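Local structure of periplasmic binding protein (Sulfurospirillum deleyianum, 4PAG) at residues Thr21-Ser26 against Thr40-Val45; Ala27-Phe32 against Arg271-Met276; Ser47-Lys52 against His64-Pro69; Asn54-Lys59 against Pro262-Asn267. The protein probably serves as the solute-binding component of an ABC transporter, in a family that captures iron complexes and vitamin B12, and is found with histidine bound. All blocks are in the same frame, centred on the assembly; numbering follows the deposited sequence.

Contact 1 of 4, residues Thr21-Ser26 against Thr40-Val45; sequences TRIYGS and TPLIGV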
loop_
_atom_site.group_PDB
_atom_site.type_symbol
_atom_site.label_atom_id
_atom_site.label_comp_id
_atom_site.label_asym_id
_atom_site.label_seq_id
_atom_site.Cartn_x
_atom_site.Cartn_y
_atom_site.Cartn_z
ATOM N N THR A 21 23.528 -0.787 -9.215
ATOM C CA THR A 21 23.028 -1.542 -10.362
ATOM C C THR A 21 22.231 -2.781 -9.940
ATOM O O THR A 21 21.570 -3.396 -10.770
ATOM C CB THR A 21 24.187 -1.987 -11.263
ATOM O OG1 THR A 21 25.020 -2.889 -10.533
ATOM C CG2 THR A 21 25.018 -0.779 -11.722
ATOM N N ARG A 22 22.304 -3.144 -8.658
ATOM C CA ARG A 22 21.568 -4.288 -8.108
ATOM C C ARG A 22 20.981 -3.883 -6.760
ATOM O O ARG A 22 21.708 -3.440 -5.878
ATOM C CB ARG A 22 22.495 -5.500 -7.932
ATOM C CG ARG A 22 23.245 -5.920 -9.192
ATOM C CD ARG A 22 24.134 -7.137 -8.955
ATOM N NE ARG A 22 23.354 -8.343 -8.655
ATOM C CZ ARG A 22 22.735 -9.107 -9.564
ATOM N NH1 ARG A 22 22.791 -8.818 -10.864
ATOM N NH2 ARG A 22 22.049 -10.174 -9.169
ATOM N N ILE A 23 19.669 -4.026 -6.599
ATOM C CA ILE A 23 19.004 -3.604 -5.367
ATOM C C ILE A 23 17.930 -4.619 -5.001
ATOM O O ILE A 23 17.421 -5.323 -5.862
ATOM C CB ILE A 23 18.409 -2.179 -5.517
ATOM C CG1 ILE A 23 18.009 -1.588 -4.163
ATOM C CG2 ILE A 23 17.206 -2.167 -6.457
ATOM C CD1 ILE A 23 17.778 -0.085 -4.203
ATOM N N TYR A 24 17.614 -4.704 -3.719
ATOM C CA TYR A 24 16.592 -5.615 -3.225
ATOM C C TYR A 24 15.770 -4.888 -2.168
ATOM O O TYR A 24 16.323 -4.220 -1.297
ATOM C CB TYR A 24 17.257 -6.871 -2.655
ATOM C CG TYR A 24 16.350 -7.795 -1.874
ATOM C CD1 TYR A 24 15.372 -8.555 -2.506
ATOM C CD2 TYR A 24 16.484 -7.920 -0.493
ATOM C CE1 TYR A 24 14.541 -9.402 -1.779
ATOM C CE2 TYR A 24 15.666 -8.766 0.236
ATOM C CZ TYR A 24 14.694 -9.508 -0.411
ATOM O OH TYR A 24 13.880 -10.353 0.330
ATOM N N GLY A 25 14.451 -4.998 -2.279
ATOM C CA GLY A 25 13.540 -4.476 -1.270
ATOM C C GLY A 25 13.101 -5.600 -0.357
ATOM O O GLY A 25 12.835 -6.702 -0.819
ATOM N N SER A 26 13.013 -5.308 0.937
ATOM C CA SER A 26 12.771 -6.331 1.960
ATOM C C SER A 26 11.338 -6.886 1.981
ATOM O O SER A 26 11.089 -7.948 2.556
ATOM C CB SER A 26 13.116 -5.761 3.339
ATOM O OG SER A 26 12.112 -4.858 3.786
ATOM N N THR A 40 14.925 -1.554 -13.312
ATOM C CA THR A 40 16.144 -2.121 -13.885
ATOM C C THR A 40 17.031 -2.825 -12.842
ATOM O O THR A 40 17.387 -3.980 -13.035
ATOM C CB THR A 40 16.947 -1.058 -14.660
ATOM O OG1 THR A 40 16.079 -0.398 -15.588
ATOM C CG2 THR A 40 18.088 -1.694 -15.423
ATOM N N PRO A 41 17.351 -2.162 -11.720
ATOM C CA PRO A 41 18.275 -2.833 -10.789
ATOM C C PRO A 41 17.669 -3.874 -9.821
ATOM O O PRO A 41 18.416 -4.480 -9.057
ATOM C CB PRO A 41 18.870 -1.672 -10.005
ATOM C CG PRO A 41 17.797 -0.639 -9.997
ATOM C CD PRO A 41 16.957 -0.827 -11.236
ATOM N N LEU A 42 16.356 -4.092 -9.835
ATOM C CA LEU A 42 15.756 -5.071 -8.920
ATOM C C LEU A 42 16.236 -6.493 -9.200
ATOM O O LEU A 42 16.126 -6.970 -10.319
ATOM C CB LEU A 42 14.229 -5.056 -9.008
ATOM C CG LEU A 42 13.492 -4.022 -8.174
ATOM C CD1 LEU A 42 12.034 -4.009 -8.606
ATOM C CD2 LEU A 42 13.621 -4.326 -6.688
ATOM N N ILE A 43 16.746 -7.169 -8.176
ATOM C CA ILE A 43 17.241 -8.546 -8.324
ATOM C C ILE A 43 16.141 -9.598 -8.203
ATOM O O ILE A 43 16.340 -10.755 -8.587
ATOM C CB ILE A 43 18.324 -8.878 -7.271
ATOM C CG1 ILE A 43 17.749 -8.834 -5.850
ATOM C CG2 ILE A 43 19.492 -7.920 -7.393
ATOM C CD1 ILE A 43 18.550 -9.613 -4.830
ATOM N N GLY A 44 14.994 -9.194 -7.659
ATOM C CA GLY A 44 13.918 -10.113 -7.352
ATOM C C GLY A 44 12.735 -9.418 -6.700
ATOM O O GLY A 44 12.814 -8.236 -6.342
ATOM N N VAL A 45 11.633 -10.158 -6.577
ATOM C CA VAL A 45 10.445 -9.692 -5.872
ATOM C C VAL A 45 10.293 -10.516 -4.581
ATOM O O VAL A 45 11.030 -11.491 -4.360
ATOM C CB VAL A 45 9.170 -9.781 -6.752
ATOM C CG1 VAL A 45 9.260 -8.811 -7.921
ATOM C CG2 VAL A 45 8.930 -11.196 -7.262
HETATM O O HOH W 1 12.874 -6.559 -4.088
#

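Contact 2 of 4, residues Ala27-Phe32 against Arg271-Met276; sequences APPISF and RPPSFM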
loop_
_atom_site.group_PDB
_atom_site.type_symbol
_atom_site.label_atom_id
_atom_site.label_comp_id
_atom_site.label_asym_id
_atom_site.label_seq_id
_atom_site.Cartn_x
_atom_site.Cartn_y
_atom_site.Cartn_z
ATOM N N ALA A 27 10.406 -6.161 1.371
ATOM C CA ALA A 27 8.996 -6.519 1.397
ATOM C C ALA A 27 8.252 -5.794 0.269
ATOM O O ALA A 27 8.762 -4.820 -0.274
ATOM C CB ALA A 27 8.399 -6.152 2.742
ATOM N N PRO A 28 7.036 -6.253 -0.076
ATOM C CA PRO A 28 6.340 -5.651 -1.212
ATOM C C PRO A 28 6.152 -4.120 -1.166
ATOM O O PRO A 28 6.280 -3.480 -2.205
ATOM C CB PRO A 28 4.998 -6.395 -1.228
ATOM C CG PRO A 28 5.321 -7.731 -0.659
ATOM C CD PRO A 28 6.312 -7.434 0.434
ATOM N N PRO A 29 5.875 -3.525 0.018
ATOM C CA PRO A 29 5.792 -2.055 0.021
ATOM C C PRO A 29 7.047 -1.397 -0.575
ATOM O O PRO A 29 6.958 -0.374 -1.272
ATOM C CB PRO A 29 5.689 -1.711 1.517
ATOM C CG PRO A 29 5.177 -2.944 2.168
ATOM C CD PRO A 29 5.726 -4.086 1.371
ATOM N N ILE A 30 8.200 -2.000 -0.308
ATOM C CA ILE A 30 9.480 -1.464 -0.770
ATOM C C ILE A 30 9.754 -1.818 -2.225
ATOM O O ILE A 30 10.121 -0.955 -3.022
ATOM C CB ILE A 30 10.661 -1.984 0.075
ATOM C CG1 ILE A 30 10.385 -1.847 1.580
ATOM C CG2 ILE A 30 11.943 -1.265 -0.325
ATOM C CD1 ILE A 30 10.100 -0.437 2.062
ATOM N N SER A 31 9.596 -3.094 -2.561
ATOM C CA SER A 31 9.783 -3.555 -3.927
ATOM C C SER A 31 8.863 -2.817 -4.907
ATOM O O SER A 31 9.315 -2.417 -5.971
ATOM C CB SER A 31 9.578 -5.069 -4.009
ATOM O OG SER A 31 10.555 -5.702 -3.193
ATOM N N PHE A 32 7.592 -2.619 -4.545
ATOM C CA PHE A 32 6.654 -1.897 -5.420
ATOM C C PHE A 32 7.113 -0.457 -5.663
ATOM O O PHE A 32 7.000 0.061 -6.768
ATOM C CB PHE A 32 5.231 -1.895 -4.831
ATOM C CG PHE A 32 4.514 -3.226 -4.884
ATOM C CD1 PHE A 32 5.151 -4.405 -5.249
ATOM C CD2 PHE A 32 3.171 -3.292 -4.521
ATOM C CE1 PHE A 32 4.457 -5.611 -5.276
ATOM C CE2 PHE A 32 2.476 -4.495 -4.546
ATOM C CZ PHE A 32 3.120 -5.657 -4.916
ATOM N N ARG A 271 -2.092 -4.916 1.671
ATOM C CA ARG A 271 -1.708 -6.241 1.184
ATOM C C ARG A 271 -0.986 -6.149 -0.170
ATOM O O ARG A 271 -1.324 -6.861 -1.108
ATOM C CB ARG A 271 -2.948 -7.162 1.070
ATOM C CG ARG A 271 -3.883 -7.147 2.267
ATOM C CD ARG A 271 -3.218 -7.609 3.562
ATOM N NE ARG A 271 -4.047 -7.304 4.727
ATOM C CZ ARG A 271 -3.813 -7.729 5.971
ATOM N NH1 ARG A 271 -2.783 -8.520 6.247
ATOM N NH2 ARG A 271 -4.628 -7.366 6.951
ATOM N N PRO A 272 0.044 -5.289 -0.262
ATOM C CA PRO A 272 0.700 -4.543 0.800
ATOM C C PRO A 272 0.248 -3.091 0.996
ATOM O O PRO A 272 -0.283 -2.470 0.072
ATOM C CB PRO A 272 2.141 -4.500 0.312
ATOM C CG PRO A 272 1.983 -4.351 -1.174
ATOM C CD PRO A 272 0.760 -5.140 -1.541
ATOM N N PRO A 273 0.515 -2.539 2.191
ATOM C CA PRO A 273 0.580 -1.092 2.342
ATOM C C PRO A 273 1.639 -0.588 1.366
ATOM O O PRO A 273 2.688 -1.212 1.236
ATOM C CB PRO A 273 1.056 -0.890 3.783
ATOM C CG PRO A 273 0.954 -2.203 4.447
ATOM C CD PRO A 273 0.968 -3.255 3.391
ATOM N N SER A 274 1.354 0.483 0.641
ATOM C CA SER A 274 2.317 1.014 -0.316
ATOM C C SER A 274 1.969 2.436 -0.737
ATOM O O SER A 274 0.920 2.982 -0.370
ATOM C CB SER A 274 2.386 0.131 -1.568
ATOM O OG SER A 274 1.297 0.401 -2.447
ATOM N N PHE A 275 2.868 3.010 -1.530
ATOM C CA PHE A 275 2.668 4.315 -2.150
ATOM C C PHE A 275 1.349 4.435 -2.939
ATOM O O PHE A 275 0.891 5.542 -3.204
ATOM C CB PHE A 275 3.834 4.608 -3.092
ATOM C CG PHE A 275 3.760 3.843 -4.366
ATOM C CD1 PHE A 275 4.294 2.575 -4.459
ATOM C CD2 PHE A 275 3.098 4.376 -5.470
ATOM C CE1 PHE A 275 4.190 1.854 -5.642
ATOM C CE2 PHE A 275 2.989 3.661 -6.642
ATOM C CZ PHE A 275 3.542 2.394 -6.733
HETATM N N MSE A 276 0.750 3.314 -3.335
HETATM C CA MSE A 276 -0.555 3.347 -4.025
HETATM C C MSE A 276 -1.601 4.083 -3.212
HETATM O O MSE A 276 -2.594 4.586 -3.765
HETATM C CB MSE A 276 -1.094 1.941 -4.288
HETATM C CG MSE A 276 -0.256 1.098 -5.237
HETATM SE SE MSE A 276 -0.181 1.843 -7.059
HETATM C CE MSE A 276 -2.070 1.605 -7.584
HETATM O O HOH W 2 5.423 1.862 -0.999
#

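Contact 3 of 4, residues Ser47-Lys52 against His64-Pro69; sequences SPQTNK and HFMELP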
loop_
_atom_site.group_PDB
_atom_site.type_symbol
_atom_site.label_atom_id
_atom_site.label_comp_id
_atom_site.label_asym_id
_atom_site.label_seq_id
_atom_site.Cartn_x
_atom_site.Cartn_y
_atom_site.Cartn_z
ATOM N N SER A 47 7.054 -11.602 -3.287
ATOM C CA SER A 47 5.902 -12.483 -3.457
ATOM C C SER A 47 5.612 -12.637 -4.955
ATOM O O SER A 47 6.116 -11.856 -5.766
ATOM C CB SER A 47 4.668 -11.862 -2.793
ATOM O OG SER A 47 4.857 -11.676 -1.407
ATOM N N PRO A 48 4.787 -13.627 -5.327
ATOM C CA PRO A 48 4.366 -13.749 -6.726
ATOM C C PRO A 48 3.772 -12.445 -7.233
ATOM O O PRO A 48 2.980 -11.812 -6.529
ATOM C CB PRO A 48 3.290 -14.842 -6.683
ATOM C CG PRO A 48 3.573 -15.621 -5.452
ATOM C CD PRO A 48 4.225 -14.694 -4.476
ATOM N N GLN A 49 4.148 -12.049 -8.444
ATOM C CA GLN A 49 3.758 -10.747 -8.989
ATOM C C GLN A 49 2.240 -10.605 -9.159
ATOM O O GLN A 49 1.693 -9.507 -9.024
ATOM C CB GLN A 49 4.455 -10.509 -10.326
ATOM C CG GLN A 49 5.944 -10.240 -10.205
ATOM C CD GLN A 49 6.803 -11.489 -10.244
ATOM O OE1 GLN A 49 6.403 -12.571 -9.777
ATOM N NE2 GLN A 49 8.009 -11.345 -10.793
ATOM N N THR A 50 1.572 -11.713 -9.467
ATOM C CA THR A 50 0.120 -11.758 -9.492
ATOM C C THR A 50 -0.312 -12.692 -8.386
ATOM O O THR A 50 0.145 -13.833 -8.309
ATOM C CB THR A 50 -0.430 -12.292 -10.821
ATOM O OG1 THR A 50 0.086 -13.605 -11.051
ATOM C CG2 THR A 50 -0.021 -11.403 -11.950
ATOM N N ASN A 51 -1.176 -12.195 -7.516
ATOM C CA ASN A 51 -1.643 -12.966 -6.383
ATOM C C ASN A 51 -3.064 -12.523 -6.055
ATOM O O ASN A 51 -3.692 -11.801 -6.835
ATOM C CB ASN A 51 -0.666 -12.819 -5.201
ATOM C CG ASN A 51 -0.446 -11.369 -4.787
ATOM O OD1 ASN A 51 -1.395 -10.634 -4.521
ATOM N ND2 ASN A 51 0.821 -10.953 -4.724
ATOM N N LYS A 52 -3.585 -12.955 -4.919
ATOM C CA LYS A 52 -4.977 -12.653 -4.577
ATOM C C LYS A 52 -5.257 -11.147 -4.427
ATOM O O LYS A 52 -6.358 -10.681 -4.713
ATOM C CB LYS A 52 -5.367 -13.392 -3.296
ATOM C CG LYS A 52 -6.864 -13.414 -3.029
ATOM C CD LYS A 52 -7.209 -14.450 -1.977
ATOM C CE LYS A 52 -8.648 -14.296 -1.511
ATOM N NZ LYS A 52 -9.084 -15.416 -0.639
ATOM N N HIS A 64 10.267 -7.245 -17.680
ATOM C CA HIS A 64 11.409 -7.508 -16.785
ATOM C C HIS A 64 10.938 -7.781 -15.363
ATOM O O HIS A 64 11.322 -8.785 -14.769
ATOM C CB HIS A 64 12.409 -6.348 -16.776
ATOM C CG HIS A 64 13.490 -6.485 -15.740
ATOM N ND1 HIS A 64 14.524 -7.392 -15.854
ATOM C CD2 HIS A 64 13.694 -5.830 -14.570
ATOM C CE1 HIS A 64 15.316 -7.292 -14.799
ATOM N NE2 HIS A 64 14.837 -6.349 -14.006
ATOM N N PHE A 65 10.103 -6.887 -14.828
ATOM C CA PHE A 65 9.606 -7.030 -13.471
ATOM C C PHE A 65 8.790 -8.310 -13.310
ATOM O O PHE A 65 8.946 -9.005 -12.315
ATOM C CB PHE A 65 8.775 -5.812 -13.046
ATOM C CG PHE A 65 8.228 -5.899 -11.644
ATOM C CD1 PHE A 65 9.018 -5.564 -10.547
ATOM C CD2 PHE A 65 6.926 -6.305 -11.414
ATOM C CE1 PHE A 65 8.516 -5.626 -9.260
ATOM C CE2 PHE A 65 6.419 -6.373 -10.125
ATOM C CZ PHE A 65 7.214 -6.031 -9.048
HETATM N N MSE A 66 7.939 -8.620 -14.293
HETATM C CA MSE A 66 7.058 -9.792 -14.219
HETATM C C MSE A 66 7.820 -11.088 -14.266
HETATM O O MSE A 66 7.302 -12.110 -13.831
HETATM C CB MSE A 66 6.043 -9.840 -15.362
HETATM C CG MSE A 66 5.056 -8.683 -15.337
HETATM SE SE MSE A 66 3.934 -8.681 -13.720
HETATM C CE MSE A 66 2.937 -10.333 -14.120
ATOM N N GLU A 67 9.047 -11.065 -14.785
ATOM C CA GLU A 67 9.865 -12.282 -14.899
ATOM C C GLU A 67 10.906 -12.449 -13.784
ATOM O O GLU A 67 11.638 -13.428 -13.779
ATOM C CB GLU A 67 10.548 -12.322 -16.275
ATOM C CG GLU A 67 9.552 -12.472 -17.423
ATOM C CD GLU A 67 10.166 -12.285 -18.796
ATOM O OE1 GLU A 67 11.246 -11.669 -18.903
ATOM O OE2 GLU A 67 9.549 -12.743 -19.779
ATOM N N LEU A 68 10.963 -11.519 -12.831
ATOM C CA LEU A 68 11.925 -11.616 -11.726
ATOM C C LEU A 68 11.607 -12.798 -10.826
ATOM O O LEU A 68 10.435 -13.144 -10.648
ATOM C CB LEU A 68 11.919 -10.345 -10.869
ATOM C CG LEU A 68 12.461 -9.065 -11.490
ATOM C CD1 LEU A 68 12.165 -7.883 -10.571
ATOM C CD2 LEU A 68 13.948 -9.184 -11.765
ATOM N N PRO A 69 12.644 -13.414 -10.239
ATOM C CA PRO A 69 12.401 -14.525 -9.321
ATOM C C PRO A 69 11.944 -14.031 -7.955
ATOM O O PRO A 69 12.171 -12.876 -7.605
ATOM C CB PRO A 69 13.772 -15.194 -9.218
ATOM C CG PRO A 69 14.724 -14.062 -9.403
ATOM C CD PRO A 69 14.086 -13.204 -10.461
HETATM O O HOH W 3 7.732 -14.975 -10.180
#

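Contact 4 of 4, residues Asn54-Lys59 against Pro262-Asn267; sequences NNNGEK and PKSPFN. With HIS (histidine), chain E.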
loop_
_atom_site.group_PDB
_atom_site.type_symbol
_atom_site.label_atom_id
_atom_site.label_comp_id
_atom_site.label_asym_id
_atom_site.label_seq_id
_atom_site.Cartn_x
_atom_site.Cartn_y
_atom_site.Cartn_z
ATOM N N ASN A 54 -3.181 -8.553 -5.664
ATOM C CA ASN A 54 -2.522 -7.754 -6.692
ATOM C C ASN A 54 -2.676 -8.475 -8.031
ATOM O O ASN A 54 -2.190 -9.601 -8.187
ATOM C CB ASN A 54 -1.044 -7.539 -6.341
ATOM C CG ASN A 54 -0.851 -6.907 -4.969
ATOM O OD1 ASN A 54 -0.735 -5.692 -4.843
ATOM N ND2 ASN A 54 -0.828 -7.734 -3.933
ATOM N N ASN A 55 -3.370 -7.833 -8.973
ATOM C CA ASN A 55 -3.870 -8.484 -10.187
ATOM C C ASN A 55 -3.455 -7.770 -11.464
ATOM O O ASN A 55 -3.176 -6.580 -11.458
ATOM C CB ASN A 55 -5.418 -8.486 -10.201
ATOM C CG ASN A 55 -6.031 -9.235 -9.037
ATOM O OD1 ASN A 55 -5.370 -10.010 -8.334
ATOM N ND2 ASN A 55 -7.311 -9.010 -8.827
ATOM N N ASN A 56 -3.503 -8.500 -12.575
ATOM C CA ASN A 56 -3.374 -7.930 -13.917
ATOM C C ASN A 56 -2.040 -7.229 -14.174
ATOM O O ASN A 56 -1.955 -6.329 -15.008
ATOM C CB ASN A 56 -4.536 -6.964 -14.212
ATOM C CG ASN A 56 -5.896 -7.634 -14.146
ATOM O OD1 ASN A 56 -6.788 -7.200 -13.409
ATOM N ND2 ASN A 56 -6.069 -8.690 -14.924
ATOM N N GLY A 57 -0.991 -7.653 -13.481
ATOM C CA GLY A 57 0.308 -6.995 -13.591
ATOM C C GLY A 57 0.834 -6.922 -15.013
ATOM O O GLY A 57 1.450 -5.936 -15.396
ATOM N N GLU A 58 0.572 -7.951 -15.810
ATOM C CA GLU A 58 1.110 -8.005 -17.176
ATOM C C GLU A 58 0.599 -6.863 -18.067
ATOM O O GLU A 58 1.251 -6.484 -19.036
ATOM C CB GLU A 58 0.852 -9.379 -17.820
ATOM C CG GLU A 58 -0.598 -9.678 -18.187
ATOM C CD GLU A 58 -1.473 -10.042 -16.995
ATOM O OE1 GLU A 58 -0.943 -10.180 -15.866
ATOM O OE2 GLU A 58 -2.704 -10.186 -17.190
ATOM N N LYS A 59 -0.554 -6.301 -17.723
ATOM C CA LYS A 59 -1.122 -5.188 -18.476
ATOM C C LYS A 59 -0.511 -3.833 -18.074
ATOM O O LYS A 59 -0.604 -2.871 -18.833
ATOM C CB LYS A 59 -2.645 -5.149 -18.283
ATOM C CG LYS A 59 -3.366 -6.473 -18.561
ATOM C CD LYS A 59 -3.396 -6.834 -20.040
ATOM C CE LYS A 59 -4.278 -5.872 -20.831
ATOM N NZ LYS A 59 -4.576 -6.337 -22.215
ATOM N N PRO A 262 -9.720 -1.742 -5.639
ATOM C CA PRO A 262 -8.975 -2.095 -6.846
ATOM C C PRO A 262 -7.587 -2.658 -6.577
ATOM O O PRO A 262 -6.929 -2.301 -5.583
ATOM C CB PRO A 262 -8.855 -0.767 -7.595
ATOM C CG PRO A 262 -9.979 0.061 -7.082
ATOM C CD PRO A 262 -10.102 -0.323 -5.640
ATOM N N LYS A 263 -7.147 -3.525 -7.479
ATOM C CA LYS A 263 -5.946 -4.332 -7.266
ATOM C C LYS A 263 -4.957 -4.334 -8.420
ATOM O O LYS A 263 -3.929 -5.005 -8.329
ATOM C CB LYS A 263 -6.363 -5.778 -6.982
ATOM C CG LYS A 263 -7.164 -5.918 -5.710
ATOM C CD LYS A 263 -7.787 -7.277 -5.557
ATOM C CE LYS A 263 -8.545 -7.341 -4.245
ATOM N NZ LYS A 263 -9.803 -6.553 -4.295
ATOM N N SER A 264 -5.247 -3.588 -9.488
ATOM C CA SER A 264 -4.485 -3.673 -10.730
ATOM C C SER A 264 -3.574 -2.458 -10.946
ATOM O O SER A 264 -4.066 -1.343 -11.117
ATOM C CB SER A 264 -5.439 -3.816 -11.916
ATOM O OG SER A 264 -6.247 -4.975 -11.773
ATOM N N PRO A 265 -2.242 -2.665 -10.953
ATOM C CA PRO A 265 -1.491 -3.902 -10.747
ATOM C C PRO A 265 -1.098 -4.156 -9.286
ATOM O O PRO A 265 -0.684 -5.270 -8.941
ATOM C CB PRO A 265 -0.236 -3.657 -11.575
ATOM C CG PRO A 265 0.023 -2.201 -11.368
ATOM C CD PRO A 265 -1.341 -1.563 -11.352
ATOM N N PHE A 266 -1.192 -3.120 -8.454
ATOM C CA PHE A 266 -0.909 -3.221 -7.034
ATOM C C PHE A 266 -2.166 -2.784 -6.281
ATOM O O PHE A 266 -2.895 -1.898 -6.733
ATOM C CB PHE A 266 0.225 -2.280 -6.615
ATOM C CG PHE A 266 1.530 -2.472 -7.339
ATOM C CD1 PHE A 266 1.954 -3.722 -7.798
ATOM C CD2 PHE A 266 2.388 -1.384 -7.492
ATOM C CE1 PHE A 266 3.188 -3.863 -8.430
ATOM C CE2 PHE A 266 3.620 -1.524 -8.114
ATOM C CZ PHE A 266 4.023 -2.767 -8.580
ATOM N N ASN A 267 -2.395 -3.377 -5.118
ATOM C CA ASN A 267 -3.564 -3.038 -4.299
ATOM C C ASN A 267 -3.559 -1.562 -3.896
ATOM O O ASN A 267 -2.522 -1.022 -3.483
ATOM C CB ASN A 267 -3.573 -3.920 -3.062
ATOM C CG ASN A 267 -4.931 -3.982 -2.391
ATOM O OD1 ASN A 267 -5.371 -3.023 -1.731
ATOM N ND2 ASN A 267 -5.596 -5.122 -2.528
HETATM N N HIS E . -13.026 -6.910 -9.230
HETATM C CA HIS E . -11.622 -6.672 -8.796
HETATM C C HIS E . -11.122 -7.824 -7.936
HETATM O O HIS E . -10.984 -7.762 -6.707
HETATM C CB HIS E . -11.500 -5.350 -8.049
HETATM C CG HIS E . -12.171 -4.204 -8.738
HETATM N ND1 HIS E . -12.700 -3.128 -8.059
HETATM C CD2 HIS E . -12.404 -3.971 -10.051
HETATM C CE1 HIS E . -13.220 -2.275 -8.923
HETATM N NE2 HIS E . -13.054 -2.762 -10.139
HETATM O OXT HIS E . -10.850 -8.877 -8.492
#

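Contact 1 of 4, residues Thr21-Ser26 against Thr40-Val45
The CG2 methyl of I43 lies over one face of the R22 guanidinium, 3.8 Å from NH2, and the other branch of the same isoleucine reaches Y24, where its CD1 comes within 3.7 Å of CB and meets the ring at a slant. This forked shape suits an isoleucine: with CG1 in the crowded position between backbone N and carbonyl carbon (chi1 64°), one arm serves the arginine and the other the tyrosine, both on the same side of residues 22-24. The polar ends find partners elsewhere, R22 NH2 at A88 O and Y24 OH at G72 O, while I43 packs over the guanidinium face and against the CB and ring side of Y24.

Two backbone bonds join the segments on either side of L42: I23 N gives to P41 O at 2.8 Å, and I43 N to I23 O at 3.0 Å. They make a single bridge between I23 and L42. P41, with no N-H to place, contributes its carbonyl and its ring, whose CG touches I23 CG2 at 3.9 Å. Farther along, a water accepts from G25 N and donates to G44 O, joining the backbones where direct bonding has ended.

Strand 23-25 is an outermost strand of its parallel sheet. It pairs with strand 92-96, where I23 packs on V92 and I94, while helix 82-88 meets Y24 through I85 and I43 through A88.

Contact 2 of 4, residues Ala27-Phe32 against Arg271-Met276
P272 is the main bump of this contact: its ring sits in a hollow walled by P28, P29 and F32. CG of P272 lies 3.4 Å from F32 CE2 and 3.6 Å from P28 CB, while its CB rests 3.8 Å from P29 CD. Rigid rings suit such a fit, and the cis peptide before P272 fixes how the ring is presented. With CG anti to the carbonyl carbon (chi1 -72°), the F32 ring swings out against P272; P28 CB lies over one of its faces, offset toward the rim, and the F266 ring stacks with it. Beside P272, the carbonyl oxygen of P273 presses on P29 CB at 3.1 Å and is buried without a polar partner in the model. F275 supplies a second bump, its CE1 slanting in to 3.5 Å from F32 O. A water bridges P29 O and F275 N, at the edge of the F275 ring.

Replaced by alanine, F32 is likely to leave a gap beside P272 and F266 without its stacking partner.

The contact lies deep in the chain, joining the first turn of helix 28-37 to the loop before helix 277-288; W96 of strand 92-96 touches P29 and P273.

Contact 3 of 4, residues Ser47-Lys52 against His64-Pro69
F65 meets Q49 twice. Its carbonyl oxygen accepts from Q49 NE2 at 2.9 Å, the donor lying in the carbonyl plane and the N-H pointing almost straight at it (164°), and its ring atom CE2 touches Q49 CG at 3.9 Å, with amide and ring planes nearly perpendicular. F65 O also receives L68 N.

M66, a selenomethionine in this crystal, folds back through bends at chi2 and chi3. SE comes to 3.9 Å from Q49 CB, and its CE methyl touches T50 CG2, 3.8 Å away, where the two side chains cross at about a right angle. A long, flexible thioether, or its selenium counterpart, suits the aliphatic part of a glutamine.

L68 closes the grip: its carbonyl oxygen takes a bond from Q49 NE2 at 3.0 Å, the donor tilted 22° from the carbonyl plane. A bend at chi2 (89°) carries the amide to the helix end, and chi3 sets its plane so that both acceptors lie near it. A leucine in place of Q49 would probably leave F65 O and L68 O without their shared side-chain donor and weaken the tie between the helix end and residues 47-52.

A side-chain amide thus ties a surface loop to the C-terminal end of a short helix, where F65 O and, just past it, L68 O lie within its reach.

Contact 4 of 4, residues Asn54-Lys59 against Pro262-Asn267
N55 and K263 belong to the pocket that holds the bound histidine, where, as in two-lobed periplasmic binding proteins of this family, loops distant in sequence come together. Three hydrogen bonds cross between the segments. N55 N gives to K263 O at 3.0 Å along a nearly straight line (172°), although the donor stands well above the carbonyl plane. N54 OD1 accepts from N267 N at 2.9 Å; N54 ND2 is bonded to N51 OD1 and R271 O, so the amide is held at both ends. S264 OG donates to N56 OD1 at 2.8 Å, in the carbonyl plane and on a lone pair. Asparagine suits position 56 for a further reason, since it tolerates the left-handed backbone (phi 61°) there.

Weaker C-H...O contacts gather at N55 O, which P265 CA approaches at 3.2 Å and S264 CA at 3.3 Å.

Apolar packing is modest: G57 CA rests 3.9 Å from P265 CB, next to the cis peptide that precedes the proline.

The alkyl chain of K263 runs alongside N55, the two pointing the same way. The ligand bond falls to K263. Its chain is extended until a final bend (chi4 73°) turns the ammonium group: NZ also bonds Q233 O and V261 O, and donates to the carboxylate oxygen O of the histidine at 2.9 Å.

Contacts 2 and 4 are buried, contact 1 is partly so, and contact 3 lies at the surface. Chemistry follows place: contact 2 fits prolines and phenylalanines together with a bridging water, contact 4 relies on asparagine and backbone bonds beside the ligand, contact 1 pairs main chains at a sheet edge, and contact 3 centres on one glutamine amide with apolar packing beside it. Contacts 2 and 4 tie early residues to the same late stretch before helix 277-288, and they touch where M276 CB packs on N267 O. Contacts 1 and 3 stay within the early part of the chain, meeting where V45 N probably bonds P69 O. M66 of contact 3 also packs on G57 and E58 of contact 4.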